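Congerin-1 (Conger myriaster, PDB 1C1L) binds beta-galactosides such as lactose as a homodimeric galectin of the conger eel, although its physiological role is not yet known. Local coordinates at residues Gly22-Ser27 / Gln86-Thr91; Leu46-Asn51 / Phe80-Gly85; Gly53-Thr58 / Glu74-Asn79. All coordinates share one frame; numbering follows the deposited sequence.

Contact 1 (Gly22-Ser27 / Gln86-Thr91); sequences GFINNS and QYFEIT
Gly22 and Phe88 form an antiparallel hydrogen-bonded pair at the ends of strands 18-24 and 87-94. Gly22 N gives a bond to Phe88 O at 3.1 Å, and Phe88 N returns one to Gly22 O at 2.9 Å. A third bond, from Ile24 N to Gln86 O, is the straightest, with 168° at the hydrogen. Between these bonds lies the non-hydrogen-bonded pair Phe23 and Tyr87. There Tyr87 CA approaches Gly22 O and Phe23 CA approaches Gln86 O, both as CA-H...O contacts.

The aromatic contact is on the face of the sheet that carries Phe23 and Tyr87. The edge of Tyr87 points at the face of Phe23, with ring planes 64° apart. Tyr87 CD1 stands over the Phe23 ring near its rim, and Phe23 CE1 rests 3.6 Å from Tyr87 CB. The hydroxyl of Tyr87 is tied to its own strand by a 2.7 Å bond from OH to Glu89 OE2, on the anti lone pair.

On the other face, the Phe88 ring is folded back over the backbone of Gly22. Its CG sits between the backbone N and the carbonyl carbon, chi1 68°, and this turns the ring toward the glycine. Gly22 N lies over one face of the ring. Ile24 packs CG1 at 3.7 Å from Phe88 CD1 and sets CD1 against Gln86 CG. Gln86 NE2 bonds to Tyr87 O.

Ile24 and Phe88 also meet Phe31 of the opposite sheet. Two antiparallel sheets packed face to face in this way are the galectin beta-sandwich.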
loop_
_atom_site.group_PDB
_atom_site.type_symbol
_atom_site.label_atom_id
_atom_site.label_comp_id
_atom_site.label_asym_id
_atom_site.label_seq_id
_atom_site.Cartn_x
_atom_site.Cartn_y
_atom_site.Cartn_z
ATOM N N GLY A 22 -1.693 -6.456 9.325
ATOM C CA GLY A 22 -2.042 -5.479 10.322
ATOM C C GLY A 22 -2.232 -6.133 11.671
ATOM O O GLY A 22 -1.822 -7.274 11.874
ATOM N N PHE A 23 -2.870 -5.419 12.580
ATOM C CA PHE A 23 -3.079 -5.912 13.934
ATOM C C PHE A 23 -4.550 -5.865 14.268
ATOM O O PHE A 23 -5.200 -4.864 13.995
ATOM C CB PHE A 23 -2.324 -5.049 14.949
ATOM C CG PHE A 23 -0.826 -5.257 14.847
ATOM C CD1 PHE A 23 -0.214 -6.270 15.579
ATOM C CD2 PHE A 23 -0.077 -4.455 13.984
ATOM C CE1 PHE A 23 1.158 -6.478 15.447
ATOM C CE2 PHE A 23 1.292 -4.673 13.855
ATOM C CZ PHE A 23 1.911 -5.684 14.582
ATOM N N ILE A 24 -5.090 -6.944 14.812
ATOM C CA ILE A 24 -6.479 -6.964 15.234
ATOM C C ILE A 24 -6.525 -6.268 16.590
ATOM O O ILE A 24 -5.618 -6.449 17.412
ATOM C CB ILE A 24 -6.957 -8.431 15.333
ATOM C CG1 ILE A 24 -6.857 -9.098 13.968
ATOM C CG2 ILE A 24 -8.400 -8.487 15.796
ATOM C CD1 ILE A 24 -6.730 -10.628 14.056
ATOM N N ASN A 25 -7.540 -5.473 16.862
ATOM C CA ASN A 25 -7.682 -4.820 18.155
ATOM C C ASN A 25 -7.864 -5.842 19.258
ATOM O O ASN A 25 -8.218 -7.011 19.041
ATOM C CB ASN A 25 -8.903 -3.927 18.251
ATOM C CG ASN A 25 -8.913 -2.730 17.326
ATOM O OD1 ASN A 25 -7.953 -2.434 16.625
ATOM N ND2 ASN A 25 -9.999 -1.988 17.240
ATOM N N ASN A 26 -7.583 -5.422 20.472
ATOM C CA ASN A 26 -7.968 -6.228 21.626
ATOM C C ASN A 26 -9.470 -6.057 21.769
ATOM O O ASN A 26 -10.044 -5.087 21.261
ATOM C CB ASN A 26 -7.292 -5.743 22.882
ATOM C CG ASN A 26 -5.780 -5.826 22.764
ATOM O OD1 ASN A 26 -5.082 -4.880 23.100
ATOM N ND2 ASN A 26 -5.208 -6.896 22.258
ATOM N N SER A 27 -10.126 -7.019 22.411
ATOM C CA SER A 27 -11.579 -7.037 22.571
ATOM C C SER A 27 -12.373 -6.709 21.290
ATOM O O SER A 27 -13.246 -5.836 21.280
ATOM C CB SER A 27 -11.918 -6.074 23.699
ATOM O OG SER A 27 -11.046 -6.405 24.774
ATOM N N GLN A 86 -3.680 -9.824 17.718
ATOM C CA GLN A 86 -2.575 -10.397 16.967
ATOM C C GLN A 86 -2.334 -9.692 15.642
ATOM O O GLN A 86 -3.193 -9.063 15.053
ATOM C CB GLN A 86 -2.823 -11.913 16.670
ATOM C CG GLN A 86 -3.708 -12.250 15.440
ATOM C CD GLN A 86 -3.671 -13.642 14.808
ATOM O OE1 GLN A 86 -4.209 -14.601 15.343
ATOM N NE2 GLN A 86 -3.108 -13.893 13.639
ATOM N N TYR A 87 -1.113 -9.949 15.145
ATOM C CA TYR A 87 -0.739 -9.528 13.813
ATOM C C TYR A 87 -1.403 -10.526 12.852
ATOM O O TYR A 87 -1.444 -11.719 13.156
ATOM C CB TYR A 87 0.794 -9.628 13.655
ATOM C CG TYR A 87 1.231 -9.306 12.233
ATOM C CD1 TYR A 87 1.196 -7.986 11.797
ATOM C CD2 TYR A 87 1.610 -10.333 11.364
ATOM C CE1 TYR A 87 1.534 -7.683 10.486
ATOM C CE2 TYR A 87 1.950 -10.030 10.048
ATOM C CZ TYR A 87 1.906 -8.702 9.626
ATOM O OH TYR A 87 2.248 -8.364 8.337
ATOM N N PHE A 88 -1.934 -10.127 11.694
ATOM C CA PHE A 88 -2.499 -11.051 10.725
ATOM C C PHE A 88 -1.972 -10.660 9.349
ATOM O O PHE A 88 -1.557 -9.516 9.126
ATOM C CB PHE A 88 -4.054 -10.978 10.696
ATOM C CG PHE A 88 -4.606 -9.667 10.148
ATOM C CD1 PHE A 88 -4.748 -8.569 11.000
ATOM C CD2 PHE A 88 -4.904 -9.539 8.780
ATOM C CE1 PHE A 88 -5.172 -7.346 10.486
ATOM C CE2 PHE A 88 -5.323 -8.314 8.274
ATOM C CZ PHE A 88 -5.454 -7.214 9.125
ATOM N N GLU A 89 -2.018 -11.615 8.429
ATOM C CA GLU A 89 -1.774 -11.375 7.014
ATOM C C GLU A 89 -2.760 -12.234 6.251
ATOM O O GLU A 89 -2.984 -13.412 6.605
ATOM C CB GLU A 89 -0.421 -11.815 6.511
ATOM C CG GLU A 89 0.636 -10.786 6.807
ATOM C CD GLU A 89 2.062 -11.146 6.419
ATOM O OE1 GLU A 89 2.291 -12.149 5.742
ATOM O OE2 GLU A 89 2.963 -10.410 6.797
ATOM N N ILE A 90 -3.371 -11.647 5.242
ATOM C CA ILE A 90 -4.270 -12.359 4.360
ATOM C C ILE A 90 -3.835 -12.017 2.936
ATOM O O ILE A 90 -3.660 -10.842 2.597
ATOM C CB ILE A 90 -5.732 -11.911 4.629
ATOM C CG1 ILE A 90 -6.164 -12.246 6.052
ATOM C CG2 ILE A 90 -6.627 -12.618 3.616
ATOM C CD1 ILE A 90 -7.452 -11.492 6.432
ATOM N N THR A 91 -3.640 -13.023 2.098
ATOM C CA THR A 91 -3.294 -12.829 0.701
ATOM C C THR A 91 -4.483 -13.188 -0.175
ATOM O O THR A 91 -5.102 -14.252 -0.050
ATOM C CB THR A 91 -2.110 -13.710 0.292
ATOM O OG1 THR A 91 -1.044 -13.351 1.153
ATOM C CG2 THR A 91 -1.724 -13.552 -1.187
#

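Contact 2 (Leu46-Asn51 / Phe80-Gly85); sequences LDHRFN and FTLSAG. With GAL (beta-D-galactopyranose), chain B; BGC (beta-D-glucopyranose), chain C.
Phe80 carries its CG anti to the backbone N, chi1 -166°, which sends the ring from its loop onto strand 41-52. Phe50 has CG beside the backbone N and turns a face to meet it. The two rings are T-shaped, with planes at 88° and centroids 4.9 Å apart. Phe80 supplies the edge. Its CZ stands over the centre of the Phe50 ring, and its CE1 lies 3.6 Å from Phe50 CE2.

The edge of His48 is turned toward the face of Phe80 in an offset edge-to-face pair, the two planes steeply inclined. His48 CD2 comes within 3.6 Å of Phe80 CE2. One face of the imidazole is covered by Leu82, whose CD1 makes a CH-pi contact over the ring centre, only 9° off the normal. His48, Phe50 and Phe80 are thus an aromatic cluster. It lies where the loop between strands 75-77 and 87-94 passes from one sheet of the galectin beta-sandwich to the other. Leu82 also reaches Phe31 and Ile103, one from each sheet.

A water bridges the segments at the edge of the imidazole. It is 3.0 Å from His48 NE2 and accepts from Thr81 N.

Arg49 points away from this cluster, into the sugar pocket. Its extended chain lays the guanidinium edge against lactose: NH1 bonds to BGC O3 at 2.8 Å, and NH2 reaches GAL O4 and GAL O5. Arg49 NE meets Asp47 OD2 at 2.9 Å in a nearly straight salt bridge, from above the carboxylate plane. Arg30 binds the same oxygen, which probably steadies the carboxylate's charge.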
loop_
_atom_site.group_PDB
_atom_site.type_symbol
_atom_site.label_atom_id
_atom_site.label_comp_id
_atom_site.label_asym_id
_atom_site.label_seq_id
_atom_site.Cartn_x
_atom_site.Cartn_y
_atom_site.Cartn_z
ATOM N N LEU A 46 -14.642 -9.593 3.351
ATOM C CA LEU A 46 -14.214 -10.760 4.098
ATOM C C LEU A 46 -14.250 -10.351 5.552
ATOM O O LEU A 46 -13.381 -9.605 6.018
ATOM C CB LEU A 46 -12.792 -11.137 3.667
ATOM C CG LEU A 46 -12.079 -12.217 4.492
ATOM C CD1 LEU A 46 -12.750 -13.561 4.299
ATOM C CD2 LEU A 46 -10.632 -12.275 4.086
ATOM N N ASP A 47 -15.272 -10.800 6.272
ATOM C CA ASP A 47 -15.508 -10.386 7.638
ATOM C C ASP A 47 -15.156 -11.467 8.662
ATOM O O ASP A 47 -15.671 -12.589 8.597
ATOM C CB ASP A 47 -16.986 -9.984 7.745
ATOM C CG ASP A 47 -17.327 -9.038 8.881
ATOM O OD1 ASP A 47 -16.486 -8.286 9.358
ATOM O OD2 ASP A 47 -18.473 -9.045 9.289
ATOM N N HIS A 48 -14.196 -11.194 9.548
ATOM C CA HIS A 48 -13.864 -12.099 10.639
ATOM C C HIS A 48 -14.613 -11.605 11.850
ATOM O O HIS A 48 -14.334 -10.523 12.369
ATOM C CB HIS A 48 -12.357 -12.110 10.963
ATOM C CG HIS A 48 -11.553 -13.009 10.028
ATOM N ND1 HIS A 48 -11.162 -12.715 8.808
ATOM C CD2 HIS A 48 -11.111 -14.291 10.276
ATOM C CE1 HIS A 48 -10.523 -13.719 8.288
ATOM N NE2 HIS A 48 -10.493 -14.676 9.175
ATOM N N ARG A 49 -15.612 -12.371 12.262
ATOM C CA ARG A 49 -16.452 -12.011 13.387
ATOM C C ARG A 49 -16.047 -12.823 14.600
ATOM O O ARG A 49 -16.190 -14.053 14.645
ATOM C CB ARG A 49 -17.920 -12.280 13.044
ATOM C CG ARG A 49 -18.389 -11.518 11.823
ATOM C CD ARG A 49 -19.829 -11.840 11.508
ATOM N NE ARG A 49 -20.254 -10.937 10.461
ATOM C CZ ARG A 49 -21.471 -10.852 9.944
ATOM N NH1 ARG A 49 -22.443 -11.649 10.359
ATOM N NH2 ARG A 49 -21.702 -9.966 8.984
ATOM N N PHE A 50 -15.502 -12.106 15.568
ATOM C CA PHE A 50 -15.040 -12.695 16.809
ATOM C C PHE A 50 -16.212 -12.871 17.764
ATOM O O PHE A 50 -16.640 -13.993 18.030
ATOM C CB PHE A 50 -13.971 -11.801 17.454
ATOM C CG PHE A 50 -12.707 -11.747 16.619
ATOM C CD1 PHE A 50 -12.652 -10.930 15.488
ATOM C CD2 PHE A 50 -11.615 -12.533 16.984
ATOM C CE1 PHE A 50 -11.495 -10.905 14.717
ATOM C CE2 PHE A 50 -10.460 -12.501 16.204
ATOM C CZ PHE A 50 -10.402 -11.689 15.074
ATOM N N ASN A 51 -16.794 -11.768 18.197
ATOM C CA ASN A 51 -17.835 -11.781 19.212
ATOM C C ASN A 51 -18.848 -10.800 18.684
ATOM O O ASN A 51 -18.780 -9.575 18.862
ATOM C CB ASN A 51 -17.226 -11.334 20.544
ATOM C CG ASN A 51 -18.253 -11.026 21.626
ATOM O OD1 ASN A 51 -19.391 -11.490 21.568
ATOM N ND2 ASN A 51 -17.931 -10.232 22.643
ATOM N N PHE A 80 -11.914 -20.810 11.792
ATOM C CA PHE A 80 -11.455 -19.489 12.207
ATOM C C PHE A 80 -10.125 -19.560 12.943
ATOM O O PHE A 80 -10.029 -20.240 13.962
ATOM C CB PHE A 80 -12.550 -18.916 13.081
ATOM C CG PHE A 80 -12.476 -17.426 13.376
ATOM C CD1 PHE A 80 -11.673 -16.937 14.412
ATOM C CD2 PHE A 80 -13.292 -16.556 12.653
ATOM C CE1 PHE A 80 -11.708 -15.578 14.727
ATOM C CE2 PHE A 80 -13.321 -15.196 12.977
ATOM C CZ PHE A 80 -12.536 -14.708 14.019
ATOM N N THR A 81 -9.080 -18.874 12.476
ATOM C CA THR A 81 -7.769 -19.020 13.084
ATOM C C THR A 81 -7.142 -17.736 13.619
ATOM O O THR A 81 -6.028 -17.770 14.157
ATOM C CB THR A 81 -6.817 -19.706 12.036
ATOM O OG1 THR A 81 -6.789 -18.894 10.862
ATOM C CG2 THR A 81 -7.277 -21.113 11.656
ATOM N N LEU A 82 -7.796 -16.584 13.458
ATOM C CA LEU A 82 -7.210 -15.346 13.954
ATOM C C LEU A 82 -7.579 -15.145 15.420
ATOM O O LEU A 82 -8.557 -15.713 15.920
ATOM C CB LEU A 82 -7.684 -14.152 13.103
ATOM C CG LEU A 82 -7.424 -14.179 11.586
ATOM C CD1 LEU A 82 -7.784 -12.824 10.988
ATOM C CD2 LEU A 82 -5.954 -14.462 11.294
ATOM N N SER A 83 -6.822 -14.288 16.089
ATOM C CA SER A 83 -6.980 -14.024 17.497
ATOM C C SER A 83 -6.900 -12.534 17.740
ATOM O O SER A 83 -6.179 -11.782 17.076
ATOM C CB SER A 83 -5.871 -14.717 18.279
ATOM O OG SER A 83 -5.662 -16.058 17.853
ATOM N N ALA A 84 -7.654 -12.099 18.736
ATOM C CA ALA A 84 -7.683 -10.718 19.184
ATOM C C ALA A 84 -6.271 -10.265 19.520
ATOM O O ALA A 84 -5.503 -11.066 20.064
ATOM C CB ALA A 84 -8.494 -10.593 20.443
ATOM N N GLY A 85 -5.943 -9.011 19.195
ATOM C CA GLY A 85 -4.653 -8.427 19.511
ATOM C C GLY A 85 -3.476 -8.918 18.673
ATOM O O GLY A 85 -2.345 -8.467 18.884
HETATM C C1 GAL B . -24.301 -7.824 7.594
HETATM C C2 GAL B . -23.438 -6.769 8.287
HETATM C C3 GAL B . -22.533 -6.064 7.275
HETATM C C4 GAL B . -21.746 -7.090 6.440
HETATM C C5 GAL B . -22.695 -8.130 5.859
HETATM C C6 GAL B . -21.961 -9.222 5.112
HETATM O O2 GAL B . -24.289 -5.816 8.911
HETATM O O3 GAL B . -21.641 -5.212 7.975
HETATM O O4 GAL B . -20.783 -7.712 7.276
HETATM O O5 GAL B . -23.475 -8.756 6.907
HETATM O O6 GAL B . -22.870 -10.131 4.542
HETATM C C2 BGC C . -26.980 -11.766 8.379
HETATM C C3 BGC C . -25.886 -10.785 8.834
HETATM C C4 BGC C . -25.976 -9.508 8.019
HETATM C C5 BGC C . -27.393 -8.925 8.133
HETATM C C6 BGC C . -27.569 -7.654 7.329
HETATM C C1 BGC C . -28.352 -11.097 8.421
HETATM O O1 BGC C . -29.293 -11.938 7.877
HETATM O O2 BGC C . -26.977 -12.900 9.236
HETATM O O3 BGC C . -24.617 -11.385 8.660
HETATM O O4 BGC C . -25.016 -8.542 8.529
HETATM O O5 BGC C . -28.326 -9.896 7.630
HETATM O O6 BGC C . -27.315 -7.866 5.949
HETATM O O HOH W 1 -9.282 -17.171 10.261
#

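Contact 3 (Gly53-Thr58 / Glu74-Asn79); sequences GADQNT and EQRSTN. With BGC (beta-D-glucopyranose), chain C; GAL (beta-D-galactopyranose), chain B.
Arg76 is held between two acidic side chains, Asp55 across the contact and Glu74 on its own segment. All three of its guanidinium nitrogens take part. NH1 bonds to Asp55 OD1 at 2.8 Å, with 166° at the hydrogen. The oxygen lies in the guanidinium plane, but NH1 stands above the carboxylate plane; the two planes are 44° apart. A weak second bond runs from NH2 to Asp55 OD2 at 3.3 Å.

Glu74 is gripped side-on. Arg76 NE and NH2 both bond to Glu74 OE1, each at 2.9 Å, one on the anti side of that oxygen and one on the syn side. Chi1 of Arg76 is -68° and its chain is extended from CG to NE, which carries the guanidinium out to both acids. These bonds should restrict its rotation, and the paired charges probably offset one another.

The other oxygen, Glu74 OE2, is left for the ligand. It accepts from BGC O3 at 2.6 Å and from GAL O6 at 2.8 Å. Asp55 OD2 is also salt-bridged to Arg49, so both arginines share this acid.

Farther along, the contact is van der Waals and CA-H...O. Thr58 CG2 packs 3.7 Å from Arg76 NH1, and Thr58 CA makes a CA-H...O contact with Ser77 O. Thr58 OG1 bonds back to Gln56 O. Asn57 and Thr58 both face Arg49 in a G1 beta bulge. Ser77 OG accepts from Asn79 N in an ST turn where strand 75-77 ends.

Strands 55-64 and 75-77 form a beta hairpin. Asp55 is second-shell; Glu74 and Arg76 belong to the lactose pocket of this galectin.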
loop_
_atom_site.group_PDB
_atom_site.type_symbol
_atom_site.label_atom_id
_atom_site.label_comp_id
_atom_site.label_asym_id
_atom_site.label_seq_id
_atom_site.Cartn_x
_atom_site.Cartn_y
_atom_site.Cartn_z
ATOM N N GLY A 53 -22.650 -11.076 18.527
ATOM C CA GLY A 53 -23.933 -11.695 18.831
ATOM C C GLY A 53 -23.908 -13.196 18.600
ATOM O O GLY A 53 -23.077 -13.909 19.163
ATOM N N ALA A 54 -24.776 -13.682 17.712
ATOM C CA ALA A 54 -24.859 -15.099 17.398
ATOM C C ALA A 54 -23.613 -15.602 16.706
ATOM O O ALA A 54 -23.272 -16.780 16.821
ATOM C CB ALA A 54 -26.037 -15.369 16.482
ATOM N N ASP A 55 -22.957 -14.709 15.965
ATOM C CA ASP A 55 -21.744 -15.075 15.272
ATOM C C ASP A 55 -20.553 -14.950 16.190
ATOM O O ASP A 55 -20.184 -13.865 16.656
ATOM C CB ASP A 55 -21.559 -14.171 14.067
ATOM C CG ASP A 55 -22.565 -14.485 12.986
ATOM O OD1 ASP A 55 -22.965 -15.643 12.841
ATOM O OD2 ASP A 55 -22.957 -13.566 12.288
ATOM N N GLN A 56 -20.003 -16.113 16.495
ATOM C CA GLN A 56 -18.832 -16.239 17.329
ATOM C C GLN A 56 -17.840 -16.947 16.439
ATOM O O GLN A 56 -18.161 -17.986 15.870
ATOM C CB GLN A 56 -19.125 -17.091 18.558
ATOM C CG GLN A 56 -20.092 -16.482 19.558
ATOM C CD GLN A 56 -19.541 -15.253 20.253
ATOM O OE1 GLN A 56 -18.361 -15.154 20.614
ATOM N NE2 GLN A 56 -20.385 -14.256 20.441
ATOM N N ASN A 57 -16.666 -16.355 16.254
ATOM C CA ASN A 57 -15.597 -16.928 15.441
ATOM C C ASN A 57 -16.035 -17.523 14.112
ATOM O O ASN A 57 -15.723 -18.653 13.708
ATOM C CB ASN A 57 -14.834 -17.953 16.279
ATOM C CG ASN A 57 -14.077 -17.311 17.435
ATOM O OD1 ASN A 57 -13.892 -16.097 17.519
ATOM N ND2 ASN A 57 -13.556 -18.028 18.408
ATOM N N THR A 58 -16.713 -16.645 13.385
ATOM C CA THR A 58 -17.260 -16.982 12.084
ATOM C C THR A 58 -16.685 -16.035 11.031
ATOM O O THR A 58 -16.499 -14.845 11.297
ATOM C CB THR A 58 -18.809 -16.851 12.089
ATOM O OG1 THR A 58 -19.300 -17.608 13.189
ATOM C CG2 THR A 58 -19.444 -17.331 10.786
ATOM N N GLU A 74 -24.433 -14.639 1.637
ATOM C CA GLU A 74 -23.271 -14.906 2.455
ATOM C C GLU A 74 -22.763 -16.321 2.275
ATOM O O GLU A 74 -23.527 -17.268 2.032
ATOM C CB GLU A 74 -23.591 -14.746 3.926
ATOM C CG GLU A 74 -24.035 -13.341 4.248
ATOM C CD GLU A 74 -24.288 -13.090 5.726
ATOM O OE1 GLU A 74 -24.507 -14.030 6.482
ATOM O OE2 GLU A 74 -24.268 -11.938 6.126
ATOM N N GLN A 75 -21.442 -16.443 2.281
ATOM C CA GLN A 75 -20.777 -17.719 2.397
ATOM C C GLN A 75 -20.024 -17.587 3.717
ATOM O O GLN A 75 -19.396 -16.575 4.032
ATOM C CB GLN A 75 -19.825 -17.963 1.232
ATOM C CG GLN A 75 -20.657 -18.162 -0.040
ATOM C CD GLN A 75 -19.895 -18.860 -1.153
ATOM O OE1 GLN A 75 -18.870 -19.486 -0.895
ATOM N NE2 GLN A 75 -20.367 -18.850 -2.387
ATOM N N ARG A 76 -20.197 -18.575 4.577
ATOM C CA ARG A 76 -19.652 -18.593 5.926
ATOM C C ARG A 76 -18.693 -19.736 6.127
ATOM O O ARG A 76 -18.803 -20.775 5.462
ATOM C CB ARG A 76 -20.758 -18.734 6.952
ATOM C CG ARG A 76 -21.613 -17.486 6.976
ATOM C CD ARG A 76 -22.887 -17.692 7.753
ATOM N NE ARG A 76 -23.517 -16.397 7.936
ATOM C CZ ARG A 76 -23.527 -15.823 9.133
ATOM N NH1 ARG A 76 -22.971 -16.439 10.167
ATOM N NH2 ARG A 76 -24.045 -14.608 9.303
ATOM N N SER A 77 -17.780 -19.545 7.060
ATOM C CA SER A 77 -16.866 -20.595 7.447
ATOM C C SER A 77 -16.663 -20.454 8.939
ATOM O O SER A 77 -16.630 -19.334 9.453
ATOM C CB SER A 77 -15.513 -20.438 6.749
ATOM O OG SER A 77 -14.590 -21.445 7.174
ATOM N N THR A 78 -16.514 -21.558 9.676
ATOM C CA THR A 78 -16.107 -21.444 11.063
ATOM C C THR A 78 -14.704 -22.009 11.227
ATOM O O THR A 78 -14.286 -22.433 12.307
ATOM C CB THR A 78 -17.073 -22.184 11.993
ATOM O OG1 THR A 78 -17.195 -23.526 11.509
ATOM C CG2 THR A 78 -18.353 -21.388 12.137
ATOM N N ASN A 79 -13.918 -22.094 10.152
ATOM C CA ASN A 79 -12.540 -22.552 10.254
ATOM C C ASN A 79 -11.778 -21.254 10.547
ATOM O O ASN A 79 -11.182 -20.623 9.673
ATOM C CB ASN A 79 -12.123 -23.188 8.930
ATOM C CG ASN A 79 -10.823 -23.958 9.108
ATOM O OD1 ASN A 79 -10.254 -23.972 10.196
ATOM N ND2 ASN A 79 -10.322 -24.645 8.096
HETATM C C2 BGC C . -26.980 -11.766 8.379
HETATM C C3 BGC C . -25.886 -10.785 8.834
HETATM C C4 BGC C . -25.976 -9.508 8.019
HETATM C C5 BGC C . -27.393 -8.925 8.133
HETATM C C6 BGC C . -27.569 -7.654 7.329
HETATM C C1 BGC C . -28.352 -11.097 8.421
HETATM O O1 BGC C . -29.293 -11.938 7.877
HETATM O O2 BGC C . -26.977 -12.900 9.236
HETATM O O3 BGC C . -24.617 -11.385 8.660
HETATM O O4 BGC C . -25.016 -8.542 8.529
HETATM O O5 BGC C . -28.326 -9.896 7.630
HETATM O O6 BGC C . -27.315 -7.866 5.949
HETATM C C1 GAL B . -24.301 -7.824 7.594
HETATM C C2 GAL B . -23.438 -6.769 8.287
HETATM C C3 GAL B . -22.533 -6.064 7.275
HETATM C C4 GAL B . -21.746 -7.090 6.440
HETATM C C5 GAL B . -22.695 -8.130 5.859
HETATM C C6 GAL B . -21.961 -9.222 5.112
HETATM O O2 GAL B . -24.289 -5.816 8.911
HETATM O O3 GAL B . -21.641 -5.212 7.975
HETATM O O4 GAL B . -20.783 -7.712 7.276
HETATM O O5 GAL B . -23.475 -8.756 6.907
HETATM O O6 GAL B . -22.870 -10.131 4.542
#

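How the contacts relate
Contact 2 lies between the other two, with its centre about 8 Å from that of contact 1 and about 9 Å from that of contact 3. Contacts 1 and 3 are about 17 Å apart, centre to centre, and do not touch. Along the chain the pairings enclose one another: contact 1 is outermost, then contact 2, then contact 3. Contact 1 belongs to the sheet of strands 18-24 and 87-94. Contacts 2 and 3 reach the opposite sheet through neighbouring strands 41-52 and 55-64. Residues 80-85 link the sheets. Asn25 O probably bonds to Gly85 N, and Arg49 N to Thr58 O. Contacts 2 and 3 thus put sugar-binding side chains on one sheet; contact 1 lies away from the site.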